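Local coordinates for protein glycerol dehydratase (Clostridium butyricum, PDB 1R9D) that dehydrates glycerol without vitamin B12, probably through a glycyl radical, to give 3-hydroxypropionaldehyde, at residues Tyr169-Arg174 / Tyr291-Tyr295; Ala286-Gln290 / Leu342-Gln347; Gln347-Gly351 / Glu423-Asp427; Pro439-Glu443 / Ser524-Asn528. One frame throughout, in Å; residues are numbered along the deposited sequence.

Overall arrangement
Along the chain, contact 1 first joins the start of helix 169-190 to helix 288-298, closing a long, largely helical loop. Contact 2 crosses it: residues 286-290, just ahead of 291-295, reach forward to strand 341-344 and the loop after it. The other two follow in series. Contact 3 starts at Gln347, which it shares with contact 2, and runs to the end of helix 422-426; contact 4 joins the loop entering strand 442-443 to the loop after helix 520-524. Salt bridges link contacts 2 and 3 (Arg287 to Asp427) and contacts 3 and 4 (Asp424 to Lys441). Val172 packs on Met525, bringing contact 4 back to contact 1.

Contact 1 (Tyr169-Arg174 / Tyr291-Tyr295); sequences YGKVLR and YMYPY
Tyr291 packs against the first turn of helix 169-190 at Gly170, its CB 4.0 Å from Gly170 CA. With chi1 at 55° the Tyr291 ring is set between its own backbone N and carbonyl carbon, and it turns back toward Tyr169, whose CB sits over one ring face as a CH-pi contact, 4.0 Å from the centroid. The two tyrosine rings are nearly parallel, at 20°, but slid so far apart that they barely overlap; instead Tyr291 OH lies over a face of the Tyr169 ring. Leu173 is the main bump from the other side. Its CD1 methyl rests in the notch formed by Tyr291 and Met292, 3.9 Å from Tyr291 CD1 and 3.8 Å from Met292 SD, while its CB leaves a shoulder for the end of Tyr295, whose OH stands 3.6 Å from Leu173 CB. The short helix axes come within 10.4 Å of each other at 29°, close to parallel, and the partner helix is kinked near Pro294. Helix 260-277 packs beside both, Phe267 touching Tyr169 and Tyr291. Polar ends are served separately: Tyr169 OH bonds to His271 and Tyr291 OH to the carbonyl of Pro285. One water joins the helices, donating to Gly170 O at 2.7 Å and lying 2.6 Å from Tyr295 OH in a second hydrogen bond. The chemistry is therefore mainly that of apolar and aromatic surfaces, with the water carrying the polar link at the Tyr295 end.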
loop_
_atom_site.group_PDB
_atom_site.type_symbol
_atom_site.label_atom_id
_atom_site.label_comp_id
_atom_site.label_asym_id
_atom_site.label_seq_id
_atom_site.Cartn_x
_atom_site.Cartn_y
_atom_site.Cartn_z
ATOM N N TYR A 169 5.653 28.589 -3.615
ATOM C CA TYR A 169 6.957 29.251 -3.540
ATOM C C TYR A 169 6.936 30.390 -2.528
ATOM O O TYR A 169 7.881 30.567 -1.760
ATOM C CB TYR A 169 7.374 29.822 -4.905
ATOM C CG TYR A 169 7.662 28.802 -5.988
ATOM C CD1 TYR A 169 6.674 28.421 -6.899
ATOM C CD2 TYR A 169 8.935 28.239 -6.125
ATOM C CE1 TYR A 169 6.947 27.507 -7.924
ATOM C CE2 TYR A 169 9.221 27.326 -7.145
ATOM C CZ TYR A 169 8.222 26.967 -8.041
ATOM O OH TYR A 169 8.501 26.083 -9.059
ATOM N N GLY A 170 5.855 31.165 -2.539
ATOM C CA GLY A 170 5.729 32.292 -1.633
ATOM C C GLY A 170 5.849 31.928 -0.167
ATOM O O GLY A 170 6.445 32.668 0.615
ATOM N N LYS A 171 5.288 30.785 0.211
ATOM C CA LYS A 171 5.337 30.342 1.598
ATOM C C LYS A 171 6.748 29.981 2.033
ATOM O O LYS A 171 7.195 30.398 3.099
ATOM C CB LYS A 171 4.425 29.132 1.805
ATOM C CG LYS A 171 4.409 28.607 3.234
ATOM C CD LYS A 171 3.478 27.408 3.359
ATOM C CE LYS A 171 3.412 26.889 4.786
ATOM N NZ LYS A 171 2.516 25.696 4.884
ATOM N N VAL A 172 7.446 29.198 1.217
ATOM C CA VAL A 172 8.803 28.789 1.551
ATOM C C VAL A 172 9.761 29.981 1.563
ATOM O O VAL A 172 10.693 30.022 2.364
ATOM C CB VAL A 172 9.329 27.721 0.570
ATOM C CG1 VAL A 172 10.723 27.268 1.003
ATOM C CG2 VAL A 172 8.377 26.532 0.537
ATOM N N LEU A 173 9.537 30.947 0.679
ATOM C CA LEU A 173 10.392 32.132 0.643
ATOM C C LEU A 173 10.259 32.879 1.963
ATOM O O LEU A 173 11.222 33.470 2.457
ATOM C CB LEU A 173 9.993 33.061 -0.516
ATOM C CG LEU A 173 10.446 32.645 -1.917
ATOM C CD1 LEU A 173 9.812 33.554 -2.961
ATOM C CD2 LEU A 173 11.961 32.722 -2.004
ATOM N N ARG A 174 9.064 32.838 2.541
ATOM C CA ARG A 174 8.808 33.527 3.798
ATOM C C ARG A 174 9.331 32.800 5.038
ATOM O O ARG A 174 9.991 33.408 5.882
ATOM C CB ARG A 174 7.306 33.778 3.974
ATOM C CG ARG A 174 6.970 34.583 5.219
ATOM C CD ARG A 174 5.475 34.792 5.401
ATOM N NE ARG A 174 4.794 33.603 5.904
ATOM C CZ ARG A 174 3.966 32.849 5.184
ATOM N NH1 ARG A 174 3.713 33.156 3.918
ATOM N NH2 ARG A 174 3.378 31.795 5.736
ATOM N N TYR A 291 4.681 36.880 -6.058
ATOM C CA TYR A 291 5.393 36.529 -4.829
ATOM C C TYR A 291 6.812 37.086 -4.740
ATOM O O TYR A 291 7.402 37.111 -3.662
ATOM C CB TYR A 291 5.386 35.004 -4.587
ATOM C CG TYR A 291 5.922 34.119 -5.694
ATOM C CD1 TYR A 291 7.291 34.025 -5.952
ATOM C CD2 TYR A 291 5.055 33.338 -6.464
ATOM C CE1 TYR A 291 7.785 33.172 -6.946
ATOM C CE2 TYR A 291 5.538 32.487 -7.462
ATOM C CZ TYR A 291 6.900 32.409 -7.699
ATOM O OH TYR A 291 7.373 31.578 -8.690
ATOM N N MET A 292 7.361 37.552 -5.858
ATOM C CA MET A 292 8.713 38.109 -5.833
ATOM C C MET A 292 8.719 39.621 -5.635
ATOM O O MET A 292 9.687 40.176 -5.111
ATOM C CB MET A 292 9.469 37.777 -7.123
ATOM C CG MET A 292 9.800 36.306 -7.316
ATOM S SD MET A 292 10.807 35.605 -5.977
ATOM C CE MET A 292 12.468 36.162 -6.450
ATOM N N TYR A 293 7.640 40.288 -6.037
ATOM C CA TYR A 293 7.568 41.743 -5.918
ATOM C C TYR A 293 7.789 42.291 -4.504
ATOM O O TYR A 293 8.504 43.281 -4.325
ATOM C CB TYR A 293 6.234 42.262 -6.467
ATOM C CG TYR A 293 6.085 43.762 -6.337
ATOM C CD1 TYR A 293 6.888 44.629 -7.077
ATOM C CD2 TYR A 293 5.174 44.313 -5.440
ATOM C CE1 TYR A 293 6.788 46.009 -6.922
ATOM C CE2 TYR A 293 5.067 45.688 -5.275
ATOM C CZ TYR A 293 5.876 46.531 -6.018
ATOM O OH TYR A 293 5.781 47.893 -5.839
ATOM N N PRO A 294 7.173 41.670 -3.484
ATOM C CA PRO A 294 7.365 42.170 -2.119
ATOM C C PRO A 294 8.834 42.276 -1.706
ATOM O O PRO A 294 9.224 43.221 -1.024
ATOM C CB PRO A 294 6.586 41.166 -1.279
ATOM C CG PRO A 294 5.441 40.816 -2.186
ATOM C CD PRO A 294 6.142 40.616 -3.513
ATOM N N TYR A 295 9.647 41.313 -2.119
ATOM C CA TYR A 295 11.065 41.338 -1.779
ATOM C C TYR A 295 11.798 42.430 -2.551
ATOM O O TYR A 295 12.739 43.036 -2.038
ATOM C CB TYR A 295 11.698 39.970 -2.038
ATOM C CG TYR A 295 11.094 38.882 -1.179
ATOM C CD1 TYR A 295 9.972 38.172 -1.603
ATOM C CD2 TYR A 295 11.604 38.607 0.093
ATOM C CE1 TYR A 295 9.367 37.220 -0.782
ATOM C CE2 TYR A 295 11.005 37.657 0.923
ATOM C CZ TYR A 295 9.886 36.971 0.480
ATOM O OH TYR A 295 9.272 36.057 1.308
HETATM O O HOH W 1 6.829 35.354 0.627
#

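Contact 2 (Ala286-Gln290 / Leu342-Gln347); sequences ARFDQ and LIVGGQ
Ala286 and Leu342 form a single beta bridge, Ile343 N donating to Ala286 O at 2.8 Å, just where the chain passes through an inverse gamma turn centred on Arg287 into helix 288-298. Strand 341-344 is an outermost strand of a five-stranded mixed sheet within this chain, part of the barrel architecture of the pyruvate formate-lyase family, so the bridge ties a helix start to a sheet border. Ala286 O also accepts from Phe288 N, and the two donors approach from opposite faces of its carbonyl plane. Phe288 CB rests on the branch point of Leu342, 3.6 Å from CG, while the Phe288 ring continues toward Phe267 and meets it edge-to-face. The polar side is built by two charged residues. Arg287, bent at chi3 (79°), brings its guanidinium beside the Gly345-Gly346 backbone: NH1 and NH2 both grip Gln347 O end-on, at 3.1 and 3.0 Å, and NH2 also donates to Gly345 O. Its NH1 has a salt bridge to Asp427 as well, so the group is held at several points, and Gln290 CG lies over one of its faces. Asp289, near the N-terminal end of the helix, where the dipole would probably favour a negative charge, sets its CB and CG across Val344, CB against CG1. Its OD2 takes a nearly straight bond from Gly345 N (174°), approaching from above the carboxylate plane, and is bonded to Ser359 OG too. Between the two charges a water accepts from Arg287 NE at 2.8 Å and sits 2.9 Å from Asp289 OD1.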
loop_
_atom_site.group_PDB
_atom_site.type_symbol
_atom_site.label_atom_id
_atom_site.label_comp_id
_atom_site.label_asym_id
_atom_site.label_seq_id
_atom_site.Cartn_x
_atom_site.Cartn_y
_atom_site.Cartn_z
ATOM N N ALA A 286 4.733 29.898 -12.176
ATOM C CA ALA A 286 3.442 30.584 -12.143
ATOM C C ALA A 286 3.559 32.092 -11.892
ATOM O O ALA A 286 4.326 32.766 -12.575
ATOM C CB ALA A 286 2.527 29.938 -11.107
ATOM N N ARG A 287 2.818 32.615 -10.914
ATOM C CA ARG A 287 2.806 34.060 -10.649
ATOM C C ARG A 287 4.039 34.647 -9.965
ATOM O O ARG A 287 3.947 35.258 -8.897
ATOM C CB ARG A 287 1.551 34.435 -9.852
ATOM C CG ARG A 287 0.256 33.907 -10.457
ATOM C CD ARG A 287 -0.958 34.626 -9.892
ATOM N NE ARG A 287 -1.172 35.936 -10.512
ATOM C CZ ARG A 287 -2.138 36.779 -10.156
ATOM N NH1 ARG A 287 -2.973 36.453 -9.179
ATOM N NH2 ARG A 287 -2.291 37.939 -10.791
ATOM N N PHE A 288 5.181 34.479 -10.619
ATOM C CA PHE A 288 6.475 34.959 -10.142
ATOM C C PHE A 288 6.429 36.434 -9.733
ATOM O O PHE A 288 6.973 36.819 -8.695
ATOM C CB PHE A 288 7.502 34.760 -11.261
ATOM C CG PHE A 288 8.924 35.056 -10.867
ATOM C CD1 PHE A 288 9.689 34.107 -10.193
ATOM C CD2 PHE A 288 9.521 36.260 -11.237
ATOM C CE1 PHE A 288 11.037 34.352 -9.899
ATOM C CE2 PHE A 288 10.863 36.514 -10.949
ATOM C CZ PHE A 288 11.622 35.557 -10.281
ATOM N N ASP A 289 5.774 37.258 -10.543
ATOM C CA ASP A 289 5.690 38.682 -10.254
ATOM C C ASP A 289 4.932 38.992 -8.968
ATOM O O ASP A 289 5.202 39.996 -8.310
ATOM C CB ASP A 289 5.071 39.434 -11.445
ATOM C CG ASP A 289 3.602 39.085 -11.679
ATOM O OD1 ASP A 289 3.180 37.958 -11.344
ATOM O OD2 ASP A 289 2.880 39.945 -12.228
ATOM N N GLN A 290 4.003 38.124 -8.591
ATOM C CA GLN A 290 3.230 38.353 -7.381
ATOM C C GLN A 290 3.966 38.000 -6.088
ATOM O O GLN A 290 3.883 38.749 -5.114
ATOM C CB GLN A 290 1.908 37.591 -7.460
ATOM C CG GLN A 290 1.053 38.010 -8.658
ATOM C CD GLN A 290 0.768 39.504 -8.675
ATOM O OE1 GLN A 290 0.267 40.058 -7.698
ATOM N NE2 GLN A 290 1.087 40.162 -9.789
ATOM N N LEU A 342 5.790 30.543 -16.517
ATOM C CA LEU A 342 5.885 31.654 -15.576
ATOM C C LEU A 342 4.958 32.724 -16.141
ATOM O O LEU A 342 5.110 33.138 -17.285
ATOM C CB LEU A 342 7.334 32.157 -15.498
ATOM C CG LEU A 342 7.671 33.242 -14.470
ATOM C CD1 LEU A 342 9.170 33.190 -14.138
ATOM C CD2 LEU A 342 7.278 34.610 -15.013
ATOM N N ILE A 343 3.996 33.170 -15.339
ATOM C CA ILE A 343 3.024 34.150 -15.808
ATOM C C ILE A 343 3.045 35.457 -15.015
ATOM O O ILE A 343 3.352 35.465 -13.823
ATOM C CB ILE A 343 1.604 33.514 -15.760
ATOM C CG1 ILE A 343 0.601 34.344 -16.564
ATOM C CG2 ILE A 343 1.143 33.392 -14.320
ATOM C CD1 ILE A 343 -0.607 33.530 -16.998
ATOM N N VAL A 344 2.741 36.568 -15.682
ATOM C CA VAL A 344 2.705 37.853 -15.004
ATOM C C VAL A 344 1.439 38.629 -15.352
ATOM O O VAL A 344 0.788 38.358 -16.367
ATOM C CB VAL A 344 3.959 38.724 -15.320
ATOM C CG1 VAL A 344 5.217 37.984 -14.878
ATOM C CG2 VAL A 344 4.022 39.070 -16.802
ATOM N N GLY A 345 1.089 39.579 -14.494
ATOM C CA GLY A 345 -0.102 40.381 -14.712
ATOM C C GLY A 345 -1.350 39.692 -14.195
ATOM O O GLY A 345 -1.268 38.651 -13.541
ATOM N N GLY A 346 -2.512 40.263 -14.502
ATOM C CA GLY A 346 -3.759 39.676 -14.051
ATOM C C GLY A 346 -4.343 40.432 -12.872
ATOM O O GLY A 346 -3.935 41.551 -12.584
ATOM N N GLN A 347 -5.303 39.824 -12.187
ATOM C CA GLN A 347 -5.932 40.468 -11.042
ATOM C C GLN A 347 -5.617 39.719 -9.758
ATOM O O GLN A 347 -5.082 38.607 -9.799
ATOM C CB GLN A 347 -7.452 40.550 -11.260
ATOM C CG GLN A 347 -8.124 39.220 -11.565
ATOM C CD GLN A 347 -9.552 39.379 -12.079
ATOM O OE1 GLN A 347 -10.447 39.800 -11.346
ATOM N NE2 GLN A 347 -9.765 39.044 -13.348
HETATM O O HOH W 2 0.737 36.877 -12.404
#

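Contact 3 (Gln347-Gly351 / Glu423-Asp427); sequences QNSEG and EDARD
Arg426 stretches its side chain across the type I beta turn Asn348-Gly351, so that one face of its guanidinium covers Gly351, whose CA is centred above it. The turn lies in the loop between strand 341-344 and helix 357-369, and Arg426 comes from the last turn of helix 422-426. The arginine chain is extended from CG to NE, running over the turn: CB stands 3.6 Å from Asn348 O and CD 3.2 Å from Ser349 O. At its end NH1 donates to Ser349 O at 3.0 Å, a fairly straight bond (160°) with the oxygen in the guanidinium plane. The Gln347 amide is tilted only 17° from that plane; Gln347 OE1 is 4.0 Å from Arg426 NE, and Gln347 NE2 is bonded to Asp408. The turn is braced from within, since Asn348 OD1 accepts from Glu350 N in an Asx turn and also from Lys352 N, while Gly351 N bonds back to Asn348 O. The last place in the turn has positive phi, which favours a glycine such as Gly351. Ser349 meets the helix on another side, its OG 3.2 Å from the CG methylene of Glu423. Just past helix 422-426, Asp427 is paired with Lys438 and Arg287. A water bound 3.2 Å from Ser349 OG carries the contact on to Asp424 OD1 through a weak bond.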
loop_
_atom_site.group_PDB
_atom_site.type_symbol
_atom_site.label_atom_id
_atom_site.label_comp_id
_atom_site.label_asym_id
_atom_site.label_seq_id
_atom_site.Cartn_x
_atom_site.Cartn_y
_atom_site.Cartn_z
ATOM N N GLN A 347 -5.303 39.824 -12.187
ATOM C CA GLN A 347 -5.932 40.468 -11.042
ATOM C C GLN A 347 -5.617 39.719 -9.758
ATOM O O GLN A 347 -5.082 38.607 -9.799
ATOM C CB GLN A 347 -7.452 40.550 -11.260
ATOM C CG GLN A 347 -8.124 39.220 -11.565
ATOM C CD GLN A 347 -9.552 39.379 -12.079
ATOM O OE1 GLN A 347 -10.447 39.800 -11.346
ATOM N NE2 GLN A 347 -9.765 39.044 -13.348
ATOM N N ASN A 348 -5.918 40.334 -8.616
ATOM C CA ASN A 348 -5.679 39.679 -7.334
ATOM C C ASN A 348 -6.986 39.072 -6.828
ATOM O O ASN A 348 -7.996 39.090 -7.537
ATOM C CB ASN A 348 -5.110 40.655 -6.292
ATOM C CG ASN A 348 -6.030 41.832 -6.011
ATOM O OD1 ASN A 348 -7.249 41.726 -6.114
ATOM N ND2 ASN A 348 -5.439 42.963 -5.631
ATOM N N SER A 349 -6.966 38.549 -5.606
ATOM C CA SER A 349 -8.147 37.910 -5.031
ATOM C C SER A 349 -9.382 38.789 -4.882
ATOM O O SER A 349 -10.506 38.281 -4.876
ATOM C CB SER A 349 -7.795 37.282 -3.683
ATOM O OG SER A 349 -7.042 36.095 -3.883
ATOM N N GLU A 350 -9.195 40.098 -4.763
ATOM C CA GLU A 350 -10.345 40.979 -4.623
ATOM C C GLU A 350 -10.800 41.562 -5.960
ATOM O O GLU A 350 -11.640 42.461 -6.007
ATOM C CB GLU A 350 -10.045 42.087 -3.604
ATOM C CG GLU A 350 -8.848 42.957 -3.920
ATOM C CD GLU A 350 -8.291 43.638 -2.678
ATOM O OE1 GLU A 350 -9.097 44.154 -1.867
ATOM O OE2 GLU A 350 -7.049 43.663 -2.515
ATOM N N GLY A 351 -10.245 41.038 -7.050
ATOM C CA GLY A 351 -10.633 41.504 -8.369
ATOM C C GLY A 351 -10.072 42.840 -8.818
ATOM O O GLY A 351 -10.724 43.557 -9.586
ATOM N N GLU A 423 -11.975 33.336 -4.858
ATOM C CA GLU A 423 -10.690 33.892 -4.446
ATOM C C GLU A 423 -9.538 33.081 -5.043
ATOM O O GLU A 423 -8.592 33.646 -5.597
ATOM C CB GLU A 423 -10.575 33.898 -2.918
ATOM C CG GLU A 423 -9.586 34.922 -2.382
ATOM C CD GLU A 423 -9.245 34.725 -0.909
ATOM O OE1 GLU A 423 -10.156 34.388 -0.118
ATOM O OE2 GLU A 423 -8.062 34.922 -0.542
ATOM N N ASP A 424 -9.617 31.757 -4.927
ATOM C CA ASP A 424 -8.572 30.885 -5.463
ATOM C C ASP A 424 -8.508 30.951 -6.989
ATOM O O ASP A 424 -7.426 30.993 -7.565
ATOM C CB ASP A 424 -8.793 29.432 -5.021
ATOM C CG ASP A 424 -8.343 29.175 -3.587
ATOM O OD1 ASP A 424 -7.586 30.001 -3.035
ATOM O OD2 ASP A 424 -8.732 28.132 -3.017
ATOM N N ALA A 425 -9.668 30.959 -7.644
ATOM C CA ALA A 425 -9.707 31.024 -9.105
ATOM C C ALA A 425 -9.049 32.306 -9.620
ATOM O O ALA A 425 -8.364 32.289 -10.641
ATOM C CB ALA A 425 -11.154 30.939 -9.605
ATOM N N ARG A 426 -9.254 33.413 -8.910
ATOM C CA ARG A 426 -8.676 34.692 -9.304
ATOM C C ARG A 426 -7.154 34.700 -9.207
ATOM O O ARG A 426 -6.492 35.511 -9.853
ATOM C CB ARG A 426 -9.235 35.826 -8.436
ATOM C CG ARG A 426 -10.619 36.285 -8.848
ATOM C CD ARG A 426 -11.173 37.322 -7.887
ATOM N NE ARG A 426 -12.425 37.892 -8.383
ATOM C CZ ARG A 426 -13.282 38.570 -7.630
ATOM N NH1 ARG A 426 -13.023 38.760 -6.345
ATOM N NH2 ARG A 426 -14.397 39.058 -8.163
ATOM N N ASP A 427 -6.602 33.789 -8.412
ATOM C CA ASP A 427 -5.155 33.724 -8.222
ATOM C C ASP A 427 -4.505 32.612 -9.050
ATOM O O ASP A 427 -3.438 32.113 -8.705
ATOM C CB ASP A 427 -4.857 33.517 -6.730
ATOM C CG ASP A 427 -3.408 33.799 -6.374
ATOM O OD1 ASP A 427 -2.883 34.851 -6.799
ATOM O OD2 ASP A 427 -2.801 32.972 -5.658
HETATM O O HOH W 3 -6.284 33.039 -3.428
#

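Contact 4 (Pro439-Glu443 / Ser524-Asn528); sequences PGKTE and SMVDN
The flat peptide group between Gly440 and Lys441 is met over one face by Val526 and Asp527. Val526 CG1 sits above it, 3.8 Å from Lys441 N, and Asp527 N comes in on the same side, 37° out of the Gly440 carbonyl plane, to donate to Gly440 O at 2.8 Å with a nearly straight N-H (170°). Asp527 CB closes on that same oxygen at 3.4 Å. The carboxylate of Asp527 lies alongside the Lys441 chain, its OD1 3.7 Å from Lys441 CE. The two side chains point the same way, the lysine extended beyond CG, but the charged ends do not touch: Lys441 NZ is 4.7 Å from Asp527 OD1 and has its salt bridge with Asp424. With its positive phi (74°), Gly440 lets the chain turn just before strand 442-443, which pairs in parallel with strand 543-551. The contact thus pins the approach to that strand against the loop between helices 520-524 and 529-532, while Met525 packs on Val172 of helix 169-190. Chemically, one direct backbone bond and the packing of a valine methyl join the two loops, and the nearby carboxylate probably adds a modest attraction for the lysine.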
loop_
_atom_site.group_PDB
_atom_site.type_symbol
_atom_site.label_atom_id
_atom_site.label_comp_id
_atom_site.label_asym_id
_atom_site.label_seq_id
_atom_site.Cartn_x
_atom_site.Cartn_y
_atom_site.Cartn_z
ATOM N N PRO A 439 -2.097 27.814 -7.642
ATOM C CA PRO A 439 -0.801 27.332 -7.159
ATOM C C PRO A 439 -0.794 27.058 -5.660
ATOM O O PRO A 439 -1.493 27.728 -4.894
ATOM C CB PRO A 439 0.152 28.469 -7.527
ATOM C CG PRO A 439 -0.508 29.117 -8.718
ATOM C CD PRO A 439 -1.960 29.134 -8.281
ATOM N N GLY A 440 -0.000 26.070 -5.259
ATOM C CA GLY A 440 0.130 25.721 -3.855
ATOM C C GLY A 440 -1.035 24.998 -3.207
ATOM O O GLY A 440 -1.035 24.811 -1.991
ATOM N N LYS A 441 -2.020 24.584 -3.998
ATOM C CA LYS A 441 -3.186 23.892 -3.454
ATOM C C LYS A 441 -3.713 22.789 -4.363
ATOM O O LYS A 441 -4.731 22.171 -4.049
ATOM C CB LYS A 441 -4.326 24.884 -3.222
ATOM C CG LYS A 441 -4.034 26.011 -2.250
ATOM C CD LYS A 441 -5.318 26.775 -1.950
ATOM C CE LYS A 441 -5.105 27.839 -0.882
ATOM N NZ LYS A 441 -6.374 28.563 -0.571
ATOM N N THR A 442 -3.002 22.511 -5.453
ATOM C CA THR A 442 -3.477 21.543 -6.443
ATOM C C THR A 442 -2.553 20.408 -6.891
ATOM O O THR A 442 -1.339 20.577 -6.987
ATOM C CB THR A 442 -3.874 22.302 -7.740
ATOM O OG1 THR A 442 -4.629 23.472 -7.402
ATOM C CG2 THR A 442 -4.691 21.419 -8.670
ATOM N N GLU A 443 -3.156 19.252 -7.160
ATOM C CA GLU A 443 -2.467 18.098 -7.741
ATOM C C GLU A 443 -3.366 17.899 -8.967
ATOM O O GLU A 443 -4.381 17.205 -8.903
ATOM C CB GLU A 443 -2.511 16.859 -6.839
ATOM C CG GLU A 443 -1.966 15.579 -7.517
ATOM C CD GLU A 443 -0.469 15.643 -7.853
ATOM O OE1 GLU A 443 0.034 16.741 -8.173
ATOM O OE2 GLU A 443 0.207 14.589 -7.816
ATOM N N SER A 524 5.261 18.667 0.751
ATOM C CA SER A 524 5.359 19.591 1.873
ATOM C C SER A 524 5.055 21.031 1.484
ATOM O O SER A 524 4.748 21.855 2.343
ATOM C CB SER A 524 6.756 19.509 2.503
ATOM O OG SER A 524 7.749 20.024 1.630
ATOM N N MET A 525 5.134 21.330 0.191
ATOM C CA MET A 525 4.893 22.685 -0.287
ATOM C C MET A 525 3.542 22.904 -0.973
ATOM O O MET A 525 3.359 23.894 -1.678
ATOM C CB MET A 525 6.030 23.103 -1.225
ATOM C CG MET A 525 7.391 23.089 -0.542
ATOM S SD MET A 525 8.739 23.519 -1.652
ATOM C CE MET A 525 8.888 22.026 -2.571
ATOM N N VAL A 526 2.603 21.986 -0.763
ATOM C CA VAL A 526 1.264 22.106 -1.348
ATOM C C VAL A 526 0.240 21.864 -0.237
ATOM O O VAL A 526 0.298 20.860 0.469
ATOM C CB VAL A 526 1.051 21.094 -2.490
ATOM C CG1 VAL A 526 -0.355 21.266 -3.081
ATOM C CG2 VAL A 526 2.101 21.315 -3.570
ATOM N N ASP A 527 -0.699 22.793 -0.102
ATOM C CA ASP A 527 -1.699 22.748 0.958
ATOM C C ASP A 527 -2.500 21.518 1.314
ATOM O O ASP A 527 -2.972 20.762 0.468
ATOM C CB ASP A 527 -2.653 23.925 0.814
ATOM C CG ASP A 527 -2.140 25.157 1.518
ATOM O OD1 ASP A 527 -2.808 26.212 1.450
ATOM O OD2 ASP A 527 -1.059 25.059 2.148
ATOM N N ASN A 528 -2.647 21.369 2.628
ATOM C CA ASN A 528 -3.356 20.287 3.269
ATOM C C ASN A 528 -2.506 19.026 3.379
ATOM O O ASN A 528 -2.785 18.189 4.223
ATOM C CB ASN A 528 -4.678 20.011 2.552
ATOM C CG ASN A 528 -5.591 21.231 2.519
ATOM O OD1 ASN A 528 -5.195 22.333 2.905
ATOM N ND2 ASN A 528 -6.818 21.038 2.046
#